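Local structure of Emp47p (form2) (2A6Z) at residues P120-L126 and S142-M148. The protein acts as a cargo receptor with a carbohydrate recognition domain, involved in the secretion of glycoproteins and needed for Emp46p to leave the endoplasmic reticulum. Numbering follows the deposited sequence.
Sequences PTLRGQL and SFASCLM
Ser142 OG sits between Arg123 and Gln125, two side chains on the same face of strand 121-126. It gives its proton to Gln125 OE1 at 2.7 Å, in the carbonyl plane and on a lone pair, and accepts a bond from Arg123 NH1 at 3.0 Å, the hydroxyl oxygen lying at the edge of the guanidinium and practically in the guanidinium's own plane. The arginine runs extended from CG to NE, laying CB, CG and CD past the same hydroxyl, while NE turns back along its own strand to Thr121 OG1; two bonds, the latter bent and tilted from the plane, help to hold the guanidinium's rotation. Gln125 folds back at chi2 (-71°) to bring its amide alongside Ser142, and NE2 is held by Ile138 O of helix 138-141. Ser145 CB packs on Arg123 CG on this face.

The antiparallel strands are joined by backbone hydrogen bonds, with Leu122 and Cys146 as a hydrogen-bonded pair. Strand 144-147 is the outermost strand on this side of its sheet in the legume-lectin-like beta sandwich, and 121-128 is its inner neighbour. The opposite face, bearing Leu122, Cys146 and Ala144, looks toward the second sheet, to which the Cys146-Cys180 disulfide ties this edge covalently. There Leu122 CB lies 4.1 Å from Cys146 SG; in one of the two conformations deposited for each, the Leu122 and Met148 side chains slant across each other. Val175 touches both.

At the far end Phe143 CG sits between the backbone N and the carbonyl carbon (chi1 68°), which carries the ring beside Gly124, whose lack of a side chain makes room: CE2 comes within 3.3 Å of Gly124 C. The Leu126 side chain crosses that of Phe143 at about a right angle and sets CD1 over one ring face in a CH-pi contact, 3.9 Å from the centroid, while Phe181 of strand 178-183 meets the same ring with its plane turned about 80°.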
ATOM      1  N   PRO A 120      -5.156  -4.110 -15.342  1.00  5.56           N
ATOM      2  CA  PRO A 120      -4.462  -4.236 -14.030  1.00  5.66           C
ATOM      3  C   PRO A 120      -3.145  -3.483 -14.033  1.00  5.03           C
ATOM      4  O   PRO A 120      -2.241  -3.737 -14.866  1.00  5.32           O
ATOM      5  CB  PRO A 120      -4.293  -5.735 -13.894  1.00  6.47           C
ATOM      6  CG  PRO A 120      -5.355  -6.342 -14.758  1.00  8.35           C
ATOM      7  CD  PRO A 120      -5.478  -5.405 -15.944  1.00  7.19           C
ATOM      8  N   THR A 121      -3.007  -2.589 -13.046  1.00  5.24           N
ATOM      9  CA  THR A 121      -1.851  -1.725 -12.937  1.00  5.18           C
ATOM     10  C   THR A 121      -1.452  -1.539 -11.469  1.00  4.93           C
ATOM     11  O   THR A 121      -2.277  -1.709 -10.549  1.00  5.50           O
ATOM     12  CB  THR A 121      -2.104  -0.320 -13.508  1.00  5.20           C
ATOM     13  OG1 THR A 121      -3.357   0.214 -13.042  1.00  5.64           O
ATOM     14  CG2 THR A 121      -2.182  -0.325 -15.027  1.00  6.38           C
ATOM     15  N   LEU A 122      -0.199  -1.115 -11.300  1.00  5.10           N
ATOM     16  CA  LEU A 122       0.287  -0.444 -10.086  1.00  4.85           C
ATOM     17  C   LEU A 122       0.576   0.974 -10.492  1.00  4.99           C
ATOM     18  O   LEU A 122       1.361   1.234 -11.410  1.00  5.91           O
ATOM     19  CB  LEU A 122       1.527  -1.176  -9.527  1.00  4.83           C
ATOM     20  CG  LEU A 122       1.943  -0.635  -8.129  0.67  4.93           C
ATOM     21  CD1 LEU A 122       2.790  -1.720  -7.460  0.67  7.60           C
ATOM     22  CD2 LEU A 122       2.758   0.660  -8.166  0.67  4.69           C
ATOM     23  N   ARG A 123      -0.031   1.924  -9.787  1.00  5.12           N
ATOM     24  CA  ARG A 123       0.086   3.332 -10.113  1.00  5.51           C
ATOM     25  C   ARG A 123       0.557   4.113  -8.890  1.00  5.05           C
ATOM     26  O   ARG A 123       0.137   3.854  -7.748  1.00  6.46           O
ATOM     27  CB  ARG A 123      -1.282   3.897 -10.521  1.00  6.50           C
ATOM     28  CG  ARG A 123      -1.731   3.398 -11.893  1.00  7.64           C
ATOM     29  CD  ARG A 123      -3.244   3.607 -12.112  1.00  7.03           C
ATOM     30  NE  ARG A 123      -3.584   3.143 -13.510  1.00  6.71           N
ATOM     31  CZ  ARG A 123      -3.514   3.879 -14.594  1.00  7.28           C
ATOM     32  NH1 ARG A 123      -3.120   5.166 -14.552  1.00  7.72           N
ATOM     33  NH2 ARG A 123      -3.853   3.322 -15.771  1.00  7.84           N
ATOM     34  N   GLY A 124       1.369   5.124  -9.154  1.00  5.57           N
ATOM     35  CA  GLY A 124       1.751   6.108  -8.103  1.00  6.33           C
ATOM     36  C   GLY A 124       0.930   7.376  -8.281  1.00  5.67           C
ATOM     37  O   GLY A 124       0.761   7.904  -9.382  1.00  6.42           O
ATOM     38  N   GLN A 125       0.453   7.858  -7.141  1.00  6.06           N
ATOM     39  CA  GLN A 125      -0.326   9.072  -7.063  1.00  6.22           C
ATOM     40  C   GLN A 125       0.280   9.986  -5.954  1.00  6.53           C
ATOM     41  O   GLN A 125       0.722   9.441  -4.918  1.00  6.86           O
ATOM     42  CB  GLN A 125      -1.803   8.833  -6.704  1.00  6.95           C
ATOM     43  CG  GLN A 125      -2.454   7.667  -7.451  1.00  7.50           C
ATOM     44  CD  GLN A 125      -2.737   7.801  -8.919  1.00  6.71           C
ATOM     45  OE1 GLN A 125      -2.508   6.859  -9.674  1.00  7.68           O
ATOM     46  NE2 GLN A 125      -3.283   8.953  -9.348  1.00  7.63           N
ATOM     47  N   LEU A 126       0.258  11.280  -6.172  1.00  6.50           N
ATOM     48  CA  LEU A 126       0.773  12.239  -5.166  1.00  7.24           C
ATOM     49  C   LEU A 126      -0.307  13.264  -4.877  1.00  7.41           C
ATOM     50  O   LEU A 126      -1.073  13.653  -5.741  1.00  9.04           O
ATOM     51  CB  LEU A 126       1.967  13.009  -5.720  1.00  8.20           C
ATOM     52  CG  LEU A 126       3.195  12.139  -5.972  1.00 10.49           C
ATOM     53  CD1 LEU A 126       4.100  12.809  -6.979  1.00 13.79           C
ATOM     54  CD2 LEU A 126       3.868  11.763  -4.632  1.00 10.93           C
ATOM     55  N   SER A 142      -2.048   9.705 -12.424  1.00  7.90           N
ATOM     56  CA  SER A 142      -0.886   8.911 -11.945  1.00  7.64           C
ATOM     57  C   SER A 142       0.388   9.577 -12.412  1.00  8.78           C
ATOM     58  O   SER A 142       0.501   9.938 -13.595  1.00  9.68           O
ATOM     59  CB  SER A 142      -0.959   7.516 -12.546  1.00  7.83           C
ATOM     60  OG  SER A 142      -2.214   6.908 -12.328  1.00  7.21           O
ATOM     61  N   PHE A 143       1.372   9.707 -11.510  1.00  7.86           N
ATOM     62  CA  PHE A 143       2.653  10.257 -11.972  1.00  7.66           C
ATOM     63  C   PHE A 143       3.496   9.181 -12.611  1.00  8.06           C
ATOM     64  O   PHE A 143       4.425   9.538 -13.339  1.00  8.71           O
ATOM     65  CB  PHE A 143       3.421  11.008 -10.858  1.00  8.26           C
ATOM     66  CG  PHE A 143       3.945  10.124  -9.719  1.00  7.69           C
ATOM     67  CD1 PHE A 143       5.208   9.540  -9.853  1.00  8.83           C
ATOM     68  CD2 PHE A 143       3.189   9.885  -8.575  1.00  8.59           C
ATOM     69  CE1 PHE A 143       5.705   8.709  -8.852  1.00  9.08           C
ATOM     70  CE2 PHE A 143       3.713   9.052  -7.559  1.00  8.94           C
ATOM     71  CZ  PHE A 143       4.958   8.480  -7.702  1.00  8.52           C
ATOM     72  N   ALA A 144       3.199   7.916 -12.335  1.00  7.64           N
ATOM     73  CA  ALA A 144       3.968   6.802 -12.870  1.00  7.93           C
ATOM     74  C   ALA A 144       3.091   5.562 -12.729  1.00  7.05           C
ATOM     75  O   ALA A 144       2.205   5.529 -11.885  1.00  7.69           O
ATOM     76  CB  ALA A 144       5.289   6.638 -12.137  1.00 10.23           C
ATOM     77  N   SER A 145       3.390   4.552 -13.539  1.00  8.32           N
ATOM     78  CA  SER A 145       2.616   3.321 -13.468  1.00  7.89           C
ATOM     79  C   SER A 145       3.317   2.213 -14.189  1.00  8.21           C
ATOM     80  O   SER A 145       4.230   2.444 -15.007  1.00  9.72           O
ATOM     81  CB  SER A 145       1.215   3.546 -14.063  1.00  9.14           C
ATOM     82  OG  SER A 145       1.361   3.834 -15.488  1.00 10.89           O
ATOM     83  N   CYS A 146       2.870   0.985 -13.918  1.00  6.59           N
ATOM     84  CA  CYS A 146       3.217  -0.162 -14.733  1.00  5.64           C
ATOM     85  C   CYS A 146       2.019  -1.085 -14.798  1.00  5.09           C
ATOM     86  O   CYS A 146       1.144  -1.076 -13.921  1.00  6.14           O
ATOM     87  CB  CYS A 146       4.462  -0.900 -14.215  1.00  6.56           C
ATOM     88  SG  CYS A 146       4.240  -1.694 -12.605  1.00  7.00           S
ATOM     89  N   LEU A 147       2.009  -1.941 -15.829  1.00  4.74           N
ATOM     90  CA  LEU A 147       1.075  -3.067 -15.824  1.00  4.98           C
ATOM     91  C   LEU A 147       1.474  -4.021 -14.719  1.00  5.27           C
ATOM     92  O   LEU A 147       2.663  -4.271 -14.484  1.00  6.17           O
ATOM     93  CB  LEU A 147       1.111  -3.781 -17.185  1.00  5.31           C
ATOM     94  CG  LEU A 147       0.803  -2.880 -18.388  1.00  6.05           C
ATOM     95  CD1 LEU A 147       0.880  -3.719 -19.668  1.00  8.32           C
ATOM     96  CD2 LEU A 147      -0.551  -2.204 -18.262  1.00  8.72           C
ATOM     97  N   MET A 148       0.465  -4.567 -14.031  1.00  5.41           N
ATOM     98  CA  MET A 148       0.708  -5.521 -12.966  1.00  6.14           C
ATOM     99  C   MET A 148      -0.513  -6.416 -12.806  1.00  6.77           C
ATOM    100  O   MET A 148      -1.557  -5.980 -12.329  1.00  7.30           O
ATOM    101  CB  MET A 148       0.982  -4.807 -11.633  1.00  6.77           C
ATOM    102  CG  MET A 148       1.366  -5.894 -10.626  1.00  8.60           C
ATOM    103  SD  MET A 148       1.311  -5.195  -8.920  0.61  5.83           S
ATOM    104  CE  MET A 148       1.501  -6.708  -7.990  0.61  9.38           C
TER